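Local atomic coordinates of putative Outer membrane protein (Helicobacter pylori, PDB entry 6GW5), a protein that probably binds host glycans through this domain, the adhesin part of SabA, a Hop-family outer membrane protein of the bacterium. Residues Leu37-Leu42 and Leu244-Thr249; Val65-Thr70 and Val315-Glu320; Thr85-Asn90 and Gln100-Phe105. All blocks are in the same frame, centred on the assembly; numbering follows the deposited sequence.

Interaction 1 (Leu37-Leu42 and Leu244-Thr249)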
ATOM      1  N   LEU A  37       7.536 -21.987  11.894  1.00 40.41           N
ATOM      2  CA  LEU A  37       6.940 -21.165  10.879  1.00 38.68           C
ATOM      3  C   LEU A  37       6.196 -19.953  11.478  1.00 35.67           C
ATOM      4  O   LEU A  37       6.272 -18.833  10.978  1.00 36.63           O
ATOM      5  CB  LEU A  37       6.006 -22.020  10.036  1.00 37.65           C
ATOM      6  CG  LEU A  37       5.161 -21.264   9.049  1.00 38.26           C
ATOM      7  CD1 LEU A  37       6.043 -20.544   8.043  1.00 39.84           C
ATOM      8  CD2 LEU A  37       4.218 -22.252   8.395  1.00 37.21           C
ATOM      9  N   VAL A  38       5.467 -20.184  12.537  1.00 34.04           N
ATOM     10  CA  VAL A  38       4.733 -19.094  13.191  1.00 35.44           C
ATOM     11  C   VAL A  38       5.669 -18.039  13.778  1.00 35.72           C
ATOM     12  O   VAL A  38       5.432 -16.852  13.602  1.00 35.53           O
ATOM     13  CB  VAL A  38       3.794 -19.648  14.259  1.00 35.02           C
ATOM     14  CG1 VAL A  38       3.202 -18.549  15.116  1.00 38.18           C
ATOM     15  CG2 VAL A  38       2.645 -20.406  13.602  1.00 35.60           C
ATOM     16  N   ASN A  39       6.723 -18.464  14.466  1.00 37.06           N
ATOM     17  CA  ASN A  39       7.714 -17.522  15.036  1.00 42.28           C
ATOM     18  C   ASN A  39       8.438 -16.722  13.996  1.00 37.58           C
ATOM     19  O   ASN A  39       8.735 -15.556  14.171  1.00 36.59           O
ATOM     20  CB  ASN A  39       8.764 -18.234  15.912  1.00 44.53           C
ATOM     21  CG  ASN A  39       8.154 -18.831  17.168  1.00 50.44           C
ATOM     22  OD1 ASN A  39       7.107 -18.370  17.672  1.00 55.76           O
ATOM     23  ND2 ASN A  39       8.788 -19.860  17.680  1.00 56.43           N
ATOM     24  N   SER A  40       8.719 -17.387  12.910  1.00 39.60           N
ATOM     25  CA  SER A  40       9.382 -16.820  11.797  1.00 37.38           C
ATOM     26  C   SER A  40       8.554 -15.676  11.177  1.00 35.21           C
ATOM     27  O   SER A  40       9.076 -14.618  10.920  1.00 38.44           O
ATOM     28  CB  SER A  40       9.551 -17.947  10.813  1.00 37.99           C
ATOM     29  OG  SER A  40      10.484 -17.602   9.891  1.00 44.22           O
ATOM     30  N   SER A  41       7.284 -15.949  10.915  1.00 34.33           N
ATOM     31  CA  SER A  41       6.299 -15.012  10.414  1.00 32.89           C
ATOM     32  C   SER A  41       6.139 -13.821  11.327  1.00 36.78           C
ATOM     33  O   SER A  41       6.187 -12.638  10.892  1.00 39.30           O
ATOM     34  CB  SER A  41       4.965 -15.738  10.330  1.00 34.51           C
ATOM     35  OG  SER A  41       5.101 -16.844   9.478  1.00 35.73           O
ATOM     36  N   LEU A  42       6.047 -14.116  12.615  1.00 37.54           N
ATOM     37  CA  LEU A  42       6.011 -13.054  13.631  1.00 37.44           C
ATOM     38  C   LEU A  42       7.301 -12.216  13.638  1.00 36.61           C
ATOM     39  O   LEU A  42       7.252 -10.985  13.617  1.00 34.86           O
ATOM     40  CB  LEU A  42       5.741 -13.647  15.003  1.00 35.82           C
ATOM     41  CG  LEU A  42       5.644 -12.653  16.175  1.00 40.56           C
ATOM     42  CD1 LEU A  42       4.507 -11.638  16.011  1.00 40.82           C
ATOM     43  CD2 LEU A  42       5.495 -13.395  17.476  1.00 38.01           C
ATOM     44  N   LEU A 244       3.716  -8.879  21.820  1.00 70.52           N
ATOM     45  CA  LEU A 244       3.789 -10.160  21.074  1.00 66.79           C
ATOM     46  C   LEU A 244       5.212 -10.730  21.105  1.00 70.84           C
ATOM     47  O   LEU A 244       6.097 -10.147  20.535  1.00 72.86           O
ATOM     48  CB  LEU A 244       3.412  -9.919  19.606  1.00 58.72           C
ATOM     49  CG  LEU A 244       1.946  -9.826  19.230  1.00 58.91           C
ATOM     50  CD1 LEU A 244       1.696  -9.144  17.891  1.00 56.08           C
ATOM     51  CD2 LEU A 244       1.371 -11.211  19.196  1.00 64.35           C
ATOM     52  N   GLN A 245       5.455 -11.872  21.732  1.00 84.35           N
ATOM     53  CA  GLN A 245       6.810 -12.499  21.625  1.00 91.69           C
ATOM     54  C   GLN A 245       6.735 -13.885  20.998  1.00 85.88           C
ATOM     55  O   GLN A 245       5.695 -14.564  21.089  1.00 83.26           O
ATOM     56  CB  GLN A 245       7.565 -12.596  22.963  1.00 96.59           C
ATOM     57  CG  GLN A 245       7.526 -11.361  23.835  1.00102.31           C
ATOM     58  CD  GLN A 245       8.434 -11.530  25.032  1.00115.53           C
ATOM     59  OE1 GLN A 245       8.407 -12.580  25.679  1.00123.40           O
ATOM     60  NE2 GLN A 245       9.258 -10.512  25.328  1.00118.22           N
ATOM     61  N   ALA A 246       7.870 -14.319  20.423  1.00 86.89           N
ATOM     62  CA  ALA A 246       8.029 -15.668  19.849  1.00 91.84           C
ATOM     63  C   ALA A 246       7.715 -16.747  20.894  1.00 95.36           C
ATOM     64  O   ALA A 246       8.199 -16.681  22.020  1.00 93.31           O
ATOM     65  CB  ALA A 246       9.437 -15.873  19.277  1.00 94.13           C
ATOM     66  N   GLN A 247       6.865 -17.697  20.521  1.00 98.42           N
ATOM     67  CA  GLN A 247       6.447 -18.779  21.405  1.00 96.98           C
ATOM     68  C   GLN A 247       7.617 -19.818  21.431  1.00 99.30           C
ATOM     69  O   GLN A 247       8.236 -20.064  20.411  1.00 97.55           O
ATOM     70  CB  GLN A 247       5.090 -19.358  20.905  1.00 93.35           C
ATOM     71  CG  GLN A 247       4.037 -18.301  20.493  1.00 87.21           C
ATOM     72  CD  GLN A 247       2.733 -18.346  21.303  1.00 87.46           C
ATOM     73  OE1 GLN A 247       1.898 -19.249  21.128  1.00 83.20           O
ATOM     74  NE2 GLN A 247       2.571 -17.390  22.213  1.00 79.31           N
ATOM     75  N   ALA A 248       7.961 -20.396  22.591  1.00108.57           N
ATOM     76  CA  ALA A 248       8.660 -21.715  22.617  1.00104.21           C
ATOM     77  C   ALA A 248       7.603 -22.842  22.464  1.00100.25           C
ATOM     78  O   ALA A 248       7.949 -23.991  22.266  1.00 82.22           O
ATOM     79  CB  ALA A 248       9.471 -21.895  23.895  1.00103.42           C
ATOM     80  N   THR A 249       6.325 -22.431  22.513  1.00112.12           N
ATOM     81  CA  THR A 249       5.112 -23.245  22.457  1.00109.06           C
ATOM     82  C   THR A 249       4.168 -22.705  21.350  1.00103.83           C
ATOM     83  O   THR A 249       2.944 -22.587  21.505  1.00 98.98           O
ATOM     84  CB  THR A 249       4.396 -23.181  23.828  1.00114.68           C
ATOM     85  OG1 THR A 249       3.223 -23.996  23.792  1.00115.20           O
ATOM     86  CG2 THR A 249       4.016 -21.692  24.237  1.00110.20           C
TER
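Leu244 opens the contact by lying against Leu42 of helix 35-54. Its CB is 4.1 Å from Leu42 CD1, and the two side chains cross obliquely. Leu244 also packs on Phe257 and Phe264 of helix 255-283, so a branched apolar residue suits this position, where one side chain touches both helices. Leu42 reaches the loop because its CG is anti to the backbone N (chi1 -179°). Leu42 CD2 touches the backbone of the next loop residue, 3.8 Å from Gln245 C. The CB of Gln245 points away from the helix, which fits a polar, solvent-exposed residue.

At Ala246 the chains are nearest, with its CA 5.2 Å from that of Asn39. Small as it is, the methyl comes up to the Asn39 amide, CB lying 3.8 Å from OD1. Gln247 then offers its backbone. Its N donates to Asn39 OD1 at 2.9 Å from above the plane of the side-chain amide, while Asn39 ND2 donates to Gln247 O at 2.8 Å. That second donor lies in the Gln247 carbonyl plane, although the acceptor is tilted from the Asn39 amide plane. The Gln247 side chain leads away from helix 35-54 and meets Phe257.

Asparagine suits the helix surface here because its amide carries both an acceptor and a donor. The two bonds limit the rotation of the Asn39 amide, though neither is straight (136° and 142°), and give the N-H and the carbonyl of one irregular loop residue a partner each, while Leu42 adds an apolar contact one helical turn further on.

Interaction 2 (Val65-Thr70 and Val315-Glu320); sequences VQAVIT and VNLNQE
Ala67 and Glu320 mark the closest approach of the backbones, their CA atoms 5.4 Å apart. Residues 65-70 belong to the middle of helix 60-79, whereas 315-320 form the entry into helix 317-346: two loop residues and then the first turn. Asn316 is the N-cap of that helix, its OD1 accepting from Gln319 N at 3.0 Å in a nearly straight bond (162°), and its CB points away from helix 60-79.

Alanine fits the closest point because a single methyl lets the chains draw together; its CB is 3.9 Å from Glu320 CB. Glu320 leaves its backbone with a chi1 of -66°, runs on extended beyond CG toward helix 60-79 and brings its carboxylate to Thr70. Thr70 OG1 is 2.8 Å from Glu320 OE1 and 3.0 Å from Gln66 O one turn back, and its single proton can serve either. The hydroxyl also hydrogen-bonds with NE2 of Gln139, so this polar group among largely buried residues has several partners. Together the Thr70 hydroxyl and the Gln139 amide would probably make a polar setting for the carboxylate.

The other branch of Thr70 is apolar. Its CG2 meets Val315 CG1 tip to tip at 3.7 Å, and Leu317 CD1 lies 4.1 Å from the same methyl. That leucine branch also rests on the Ala67 carbonyl, so threonine suits this position by serving a carboxylate and a hydrophobic patch at once.

Around this pair lie three more helices of the bundle. Phe282 of helix 255-283 packs on both Ala67 and Leu317, Leu135 and Gln139 of helix 122-139 cover Ile69, and Met223 and Leu227 of helix 215-240 lie against Val68.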
ATOM      1  N   VAL A  65       7.307   9.166   2.141  1.00 44.23           N
ATOM      2  CA  VAL A  65       7.301  10.583   2.527  1.00 42.92           C
ATOM      3  C   VAL A  65       8.328  11.414   1.741  1.00 42.03           C
ATOM      4  O   VAL A  65       7.994  12.463   1.222  1.00 42.80           O
ATOM      5  CB  VAL A  65       7.549  10.763   4.052  1.00 48.16           C
ATOM      6  CG1 VAL A  65       7.919  12.211   4.418  1.00 47.91           C
ATOM      7  CG2 VAL A  65       6.331  10.322   4.835  1.00 46.38           C
ATOM      8  N   GLN A  66       9.574  10.969   1.718  1.00 38.08           N
ATOM      9  CA  GLN A  66      10.578  11.579   0.887  1.00 40.64           C
ATOM     10  C   GLN A  66      10.074  11.924  -0.498  1.00 42.38           C
ATOM     11  O   GLN A  66      10.225  13.046  -0.963  1.00 46.45           O
ATOM     12  CB  GLN A  66      11.758  10.620   0.702  1.00 50.21           C
ATOM     13  CG  GLN A  66      13.020  11.057   1.408  1.00 58.62           C
ATOM     14  CD  GLN A  66      13.521  12.396   0.872  1.00 63.10           C
ATOM     15  OE1 GLN A  66      14.018  12.505  -0.263  1.00 54.88           O
ATOM     16  NE2 GLN A  66      13.375  13.418   1.684  1.00 62.29           N
ATOM     17  N   ALA A  67       9.527  10.931  -1.188  1.00 39.74           N
ATOM     18  CA  ALA A  67       9.115  11.136  -2.536  1.00 37.47           C
ATOM     19  C   ALA A  67       8.000  12.176  -2.591  1.00 35.71           C
ATOM     20  O   ALA A  67       7.984  13.009  -3.502  1.00 38.86           O
ATOM     21  CB  ALA A  67       8.675   9.819  -3.182  1.00 37.61           C
ATOM     22  N   VAL A  68       7.052  12.100  -1.663  1.00 33.54           N
ATOM     23  CA  VAL A  68       5.917  13.027  -1.664  1.00 36.27           C
ATOM     24  C   VAL A  68       6.396  14.464  -1.362  1.00 37.11           C
ATOM     25  O   VAL A  68       5.959  15.409  -2.010  1.00 35.61           O
ATOM     26  CB  VAL A  68       4.791  12.581  -0.706  1.00 35.80           C
ATOM     27  CG1 VAL A  68       3.684  13.631  -0.601  1.00 36.48           C
ATOM     28  CG2 VAL A  68       4.170  11.269  -1.166  1.00 35.83           C
ATOM     29  N   ILE A  69       7.295  14.622  -0.408  1.00 38.15           N
ATOM     30  CA  ILE A  69       7.813  15.948  -0.102  1.00 39.70           C
ATOM     31  C   ILE A  69       8.579  16.484  -1.271  1.00 38.43           C
ATOM     32  O   ILE A  69       8.390  17.610  -1.667  1.00 43.09           O
ATOM     33  CB  ILE A  69       8.764  15.944   1.104  1.00 41.81           C
ATOM     34  CG1 ILE A  69       8.036  15.580   2.398  1.00 41.63           C
ATOM     35  CG2 ILE A  69       9.434  17.297   1.267  1.00 46.13           C
ATOM     36  CD1 ILE A  69       6.708  16.258   2.591  1.00 45.07           C
ATOM     37  N   THR A  70       9.468  15.686  -1.821  1.00 38.85           N
ATOM     38  CA  THR A  70      10.178  16.073  -3.027  1.00 33.88           C
ATOM     39  C   THR A  70       9.144  16.605  -4.071  1.00 36.96           C
ATOM     40  O   THR A  70       9.322  17.671  -4.671  1.00 36.69           O
ATOM     41  CB  THR A  70      10.965  14.864  -3.573  1.00 33.37           C
ATOM     42  OG1 THR A  70      12.083  14.573  -2.713  1.00 37.64           O
ATOM     43  CG2 THR A  70      11.436  15.066  -5.019  1.00 31.81           C
ATOM     44  N   VAL A 315      17.861  16.846  -7.735  1.00 56.28           N
ATOM     45  CA  VAL A 315      16.717  16.141  -7.208  1.00 55.36           C
ATOM     46  C   VAL A 315      16.489  14.912  -8.091  1.00 58.43           C
ATOM     47  O   VAL A 315      16.534  15.018  -9.328  1.00 62.35           O
ATOM     48  CB  VAL A 315      15.509  17.098  -7.249  1.00 52.18           C
ATOM     49  CG1 VAL A 315      14.181  16.390  -7.033  1.00 54.02           C
ATOM     50  CG2 VAL A 315      15.675  18.184  -6.200  1.00 51.18           C
ATOM     51  N   ASN A 316      16.236  13.750  -7.471  1.00 48.01           N
ATOM     52  CA  ASN A 316      15.907  12.571  -8.240  1.00 42.15           C
ATOM     53  C   ASN A 316      14.597  11.903  -7.848  1.00 38.27           C
ATOM     54  O   ASN A 316      14.588  10.897  -7.194  1.00 38.44           O
ATOM     55  CB  ASN A 316      17.043  11.597  -8.194  1.00 42.16           C
ATOM     56  CG  ASN A 316      17.000  10.597  -9.358  1.00 49.09           C
ATOM     57  OD1 ASN A 316      15.952  10.280  -9.974  1.00 50.53           O
ATOM     58  ND2 ASN A 316      18.149  10.081  -9.659  1.00 53.34           N
ATOM     59  N   LEU A 317      13.494  12.482  -8.288  1.00 35.98           N
ATOM     60  CA  LEU A 317      12.198  11.927  -8.021  1.00 35.41           C
ATOM     61  C   LEU A 317      12.022  10.517  -8.573  1.00 33.39           C
ATOM     62  O   LEU A 317      11.338   9.710  -7.950  1.00 30.57           O
ATOM     63  CB  LEU A 317      11.086  12.830  -8.555  1.00 35.21           C
ATOM     64  CG  LEU A 317       9.632  12.409  -8.341  1.00 36.08           C
ATOM     65  CD1 LEU A 317       9.339  12.133  -6.878  1.00 36.54           C
ATOM     66  CD2 LEU A 317       8.668  13.476  -8.851  1.00 39.07           C
ATOM     67  N   ASN A 318      12.587  10.226  -9.749  1.00 35.39           N
ATOM     68  CA  ASN A 318      12.423   8.901 -10.331  1.00 33.27           C
ATOM     69  C   ASN A 318      13.026   7.830  -9.408  1.00 34.83           C
ATOM     70  O   ASN A 318      12.421   6.785  -9.178  1.00 34.25           O
ATOM     71  CB  ASN A 318      13.065   8.773 -11.696  1.00 33.97           C
ATOM     72  CG  ASN A 318      12.241   9.338 -12.811  1.00 33.30           C
ATOM     73  OD1 ASN A 318      12.787  10.031 -13.669  1.00 36.37           O
ATOM     74  ND2 ASN A 318      10.966   9.018 -12.881  1.00 31.63           N
ATOM     75  N   GLN A 319      14.209   8.079  -8.898  1.00 35.42           N
ATOM     76  CA  GLN A 319      14.834   7.106  -7.995  1.00 42.06           C
ATOM     77  C   GLN A 319      14.011   6.933  -6.724  1.00 39.28           C
ATOM     78  O   GLN A 319      13.854   5.853  -6.244  1.00 41.51           O
ATOM     79  CB  GLN A 319      16.268   7.542  -7.695  1.00 47.19           C
ATOM     80  CG  GLN A 319      16.897   6.970  -6.467  1.00 52.97           C
ATOM     81  CD  GLN A 319      18.341   7.410  -6.383  1.00 59.27           C
ATOM     82  OE1 GLN A 319      19.179   7.058  -7.255  1.00 66.25           O
ATOM     83  NE2 GLN A 319      18.661   8.169  -5.333  1.00 50.59           N
ATOM     84  N   GLU A 320      13.426   7.996  -6.213  1.00 40.24           N
ATOM     85  CA  GLU A 320      12.612   7.894  -5.009  1.00 38.50           C
ATOM     86  C   GLU A 320      11.312   7.105  -5.273  1.00 37.55           C
ATOM     87  O   GLU A 320      10.834   6.400  -4.399  1.00 39.37           O
ATOM     88  CB  GLU A 320      12.327   9.300  -4.428  1.00 39.10           C
ATOM     89  CG  GLU A 320      13.576   9.984  -3.915  1.00 44.16           C
ATOM     90  CD  GLU A 320      13.397  11.465  -3.591  1.00 47.23           C
ATOM     91  OE1 GLU A 320      12.275  11.909  -3.440  1.00 53.82           O
ATOM     92  OE2 GLU A 320      14.400  12.179  -3.428  1.00 48.08           O
TER

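Interaction 3 (Thr85-Asn90 and Gln100-Phe105); sequences TFFVVN and QGNPPF
The backbones come nearest at Phe87 and Asn102, with CA atoms 6.2 Å apart, where the irregular chain 100-105 passes strand 87-89. Asn102 uses its side-chain amide in place of a backbone. Its OD1 accepts from Val88 N on a lone pair, in the carbonyl plane, at 3.0 Å and almost straight (174°). Its ND2 returns a bond to Val88 O at 3.1 Å, the acceptor lying close to the plane of the Asn102 amide. Gripped at both atoms, the amide cannot easily rotate, and ND2 has a further, weak bond to Ala97 O.

Strand 87-89 is held along both edges: Asn102 and the backbone of Ala97 bond Val88, while the backbone of Phe87 bonds with Cys118 and Met120, joining it to strand 119-121 in a two-stranded parallel sheet. Helix 106-111 lies in the connection between the strands, and a disulfide links Cys112 to Cys118 where that connection ends.

A chi1 of -176° carries the Phe87 ring away from its own N and out toward the loop. Pro103 O meets it at the edge, in plane, 3.6 Å from Phe87 CD1. Phe105 comes over one face with its own edge foremost, a T-shaped stack with centroids of the Phe87 and Phe105 rings 5.1 Å apart and planes at 66°. Phe105 CD1 is offset toward the rim of the Phe87 ring. Pro103, which has no N-H to satisfy, lays its own ring against the backbone of Phe86, CD lying 3.3 Å from Phe86 O, and touches Leu84 beyond.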
ATOM      1  N   THR A  85       4.693  31.756 -11.949  1.00 39.89           N
ATOM      2  CA  THR A  85       3.760  31.540 -13.062  1.00 42.04           C
ATOM      3  C   THR A  85       2.479  32.361 -12.891  1.00 40.32           C
ATOM      4  O   THR A  85       1.467  32.076 -13.523  1.00 44.58           O
ATOM      5  CB  THR A  85       3.357  30.064 -13.204  1.00 42.93           C
ATOM      6  OG1 THR A  85       2.553  29.663 -12.074  1.00 42.05           O
ATOM      7  CG2 THR A  85       4.566  29.203 -13.339  1.00 42.47           C
ATOM      8  N   PHE A  86       2.512  33.313 -11.978  1.00 42.66           N
ATOM      9  CA  PHE A  86       1.422  34.241 -11.714  1.00 47.24           C
ATOM     10  C   PHE A  86       2.080  35.586 -11.387  1.00 46.45           C
ATOM     11  O   PHE A  86       3.312  35.645 -11.206  1.00 47.76           O
ATOM     12  CB  PHE A  86       0.531  33.748 -10.546  1.00 45.39           C
ATOM     13  CG  PHE A  86       1.303  33.252  -9.347  1.00 43.57           C
ATOM     14  CD1 PHE A  86       1.667  31.931  -9.263  1.00 44.60           C
ATOM     15  CD2 PHE A  86       1.603  34.086  -8.283  1.00 46.24           C
ATOM     16  CE1 PHE A  86       2.344  31.445  -8.161  1.00 50.96           C
ATOM     17  CE2 PHE A  86       2.307  33.623  -7.176  1.00 51.97           C
ATOM     18  CZ  PHE A  86       2.676  32.295  -7.111  1.00 53.82           C
ATOM     19  N   PHE A  87       1.272  36.641 -11.294  1.00 47.30           N
ATOM     20  CA  PHE A  87       1.785  37.978 -11.054  1.00 49.21           C
ATOM     21  C   PHE A  87       1.363  38.406  -9.658  1.00 46.09           C
ATOM     22  O   PHE A  87       0.183  38.423  -9.330  1.00 47.64           O
ATOM     23  CB  PHE A  87       1.235  38.890 -12.139  1.00 53.01           C
ATOM     24  CG  PHE A  87       1.740  40.314 -12.113  1.00 62.20           C
ATOM     25  CD1 PHE A  87       2.992  40.660 -12.631  1.00 70.07           C
ATOM     26  CD2 PHE A  87       0.944  41.337 -11.622  1.00 66.35           C
ATOM     27  CE1 PHE A  87       3.426  41.988 -12.601  1.00 73.58           C
ATOM     28  CE2 PHE A  87       1.380  42.662 -11.591  1.00 72.49           C
ATOM     29  CZ  PHE A  87       2.621  42.984 -12.084  1.00 73.72           C
ATOM     30  N   VAL A  88       2.335  38.717  -8.814  1.00 48.25           N
ATOM     31  CA  VAL A  88       2.035  39.172  -7.441  1.00 54.54           C
ATOM     32  C   VAL A  88       1.983  40.687  -7.336  1.00 55.71           C
ATOM     33  O   VAL A  88       2.739  41.425  -7.990  1.00 59.37           O
ATOM     34  CB  VAL A  88       3.071  38.591  -6.459  1.00 52.60           C
ATOM     35  CG1 VAL A  88       2.838  39.022  -5.019  1.00 52.27           C
ATOM     36  CG2 VAL A  88       3.006  37.088  -6.547  1.00 52.82           C
ATOM     37  N   VAL A  89       1.074  41.156  -6.506  1.00 63.05           N
ATOM     38  CA  VAL A  89       0.802  42.586  -6.421  1.00 73.00           C
ATOM     39  C   VAL A  89       0.727  43.027  -4.992  1.00 80.42           C
ATOM     40  O   VAL A  89       0.197  42.327  -4.150  1.00 79.23           O
ATOM     41  CB  VAL A  89      -0.508  42.943  -7.142  1.00 72.58           C
ATOM     42  CG1 VAL A  89      -0.443  42.402  -8.553  1.00 70.01           C
ATOM     43  CG2 VAL A  89      -1.732  42.387  -6.435  1.00 77.61           C
ATOM     44  N   ASN A  90       1.306  44.174  -4.693  1.00 96.28           N
ATOM     45  CA  ASN A  90       1.037  44.792  -3.405  1.00103.53           C
ATOM     46  C   ASN A  90      -0.318  45.444  -3.522  1.00102.03           C
ATOM     47  O   ASN A  90      -0.474  46.300  -4.342  1.00108.24           O
ATOM     48  CB  ASN A  90       2.091  45.816  -3.043  1.00103.64           C
ATOM     49  CG  ASN A  90       2.158  46.034  -1.549  1.00 99.57           C
ATOM     50  OD1 ASN A  90       2.857  45.293  -0.850  1.00 88.97           O
ATOM     51  ND2 ASN A  90       1.344  46.962  -1.042  1.00 95.47           N
ATOM     52  N   GLN A 100      11.079  38.460  -5.122  1.00 72.70           N
ATOM     53  CA  GLN A 100      11.980  37.808  -6.068  1.00 74.84           C
ATOM     54  C   GLN A 100      11.238  36.793  -6.898  1.00 66.12           C
ATOM     55  O   GLN A 100      10.479  36.003  -6.358  1.00 69.94           O
ATOM     56  CB  GLN A 100      13.097  37.082  -5.316  1.00 79.73           C
ATOM     57  CG  GLN A 100      14.174  36.509  -6.236  1.00 86.23           C
ATOM     58  CD  GLN A 100      15.555  36.834  -5.700  1.00100.19           C
ATOM     59  OE1 GLN A 100      15.884  36.492  -4.551  1.00 94.70           O
ATOM     60  NE2 GLN A 100      16.366  37.518  -6.512  1.00 96.02           N
ATOM     61  N   GLY A 101      11.499  36.803  -8.196  1.00 61.13           N
ATOM     62  CA  GLY A 101      10.911  35.863  -9.140  1.00 54.26           C
ATOM     63  C   GLY A 101       9.676  36.369  -9.850  1.00 54.12           C
ATOM     64  O   GLY A 101       9.194  35.726 -10.790  1.00 53.31           O
ATOM     65  N   ASN A 102       9.156  37.528  -9.444  1.00 59.26           N
ATOM     66  CA  ASN A 102       7.948  38.088 -10.083  1.00 54.60           C
ATOM     67  C   ASN A 102       8.178  38.336 -11.582  1.00 48.89           C
ATOM     68  O   ASN A 102       9.175  38.915 -11.965  1.00 47.97           O
ATOM     69  CB  ASN A 102       7.535  39.386  -9.387  1.00 54.89           C
ATOM     70  CG  ASN A 102       6.037  39.567  -9.290  1.00 55.58           C
ATOM     71  OD1 ASN A 102       5.249  38.682  -9.618  1.00 56.56           O
ATOM     72  ND2 ASN A 102       5.627  40.747  -8.824  1.00 53.66           N
ATOM     73  N   PRO A 103       7.299  37.825 -12.431  1.00 49.18           N
ATOM     74  CA  PRO A 103       7.550  38.012 -13.859  1.00 50.42           C
ATOM     75  C   PRO A 103       7.130  39.376 -14.321  1.00 52.39           C
ATOM     76  O   PRO A 103       6.372  40.040 -13.638  1.00 51.69           O
ATOM     77  CB  PRO A 103       6.618  36.983 -14.512  1.00 48.25           C
ATOM     78  CG  PRO A 103       5.526  36.786 -13.530  1.00 44.91           C
ATOM     79  CD  PRO A 103       6.229  36.835 -12.200  1.00 47.38           C
ATOM     80  N   PRO A 104       7.567  39.765 -15.514  1.00 57.54           N
ATOM     81  CA  PRO A 104       7.073  41.016 -16.084  1.00 57.18           C
ATOM     82  C   PRO A 104       5.567  40.979 -16.349  1.00 54.61           C
ATOM     83  O   PRO A 104       5.020  39.952 -16.653  1.00 46.24           O
ATOM     84  CB  PRO A 104       7.860  41.143 -17.394  1.00 57.24           C
ATOM     85  CG  PRO A 104       8.376  39.774 -17.711  1.00 57.28           C
ATOM     86  CD  PRO A 104       8.547  39.095 -16.390  1.00 57.45           C
ATOM     87  N   PHE A 105       4.916  42.120 -16.270  1.00 58.61           N
ATOM     88  CA  PHE A 105       3.463  42.164 -16.427  1.00 58.75           C
ATOM     89  C   PHE A 105       2.975  41.773 -17.838  1.00 51.82           C
ATOM     90  O   PHE A 105       1.818  41.354 -18.015  1.00 47.26           O
ATOM     91  CB  PHE A 105       2.951  43.558 -16.034  1.00 64.04           C
ATOM     92  CG  PHE A 105       1.453  43.693 -16.117  1.00 70.56           C
ATOM     93  CD1 PHE A 105       0.634  43.055 -15.190  1.00 67.26           C
ATOM     94  CD2 PHE A 105       0.855  44.426 -17.149  1.00 71.97           C
ATOM     95  CE1 PHE A 105      -0.755  43.144 -15.296  1.00 69.63           C
ATOM     96  CE2 PHE A 105      -0.529  44.520 -17.254  1.00 71.15           C
ATOM     97  CZ  PHE A 105      -1.336  43.882 -16.325  1.00 71.54           C
TER

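Interaction 1 is the most exposed, with two of its six touching residues buried and two exposed; interactions 2 and 3 are more buried, with three of six and four of seven. Interactions 1 and 2 draw on successive helices, 35-54 and 60-79, and share neighbours: helix 317-346 supplies one side of interaction 2 and also packs on the helix of interaction 1, while helix 255-283 touches both. Interaction 3, its centre about 62 Å from that of interaction 1, ties a short strand to a loop. Interactions 1 and 3 each pair an asparagine amide with one residue's backbone, interaction 3 having the straighter bonds. Interaction 2 sets a carboxylate against a hydroxyl, and aromatic stacking belongs to interaction 3.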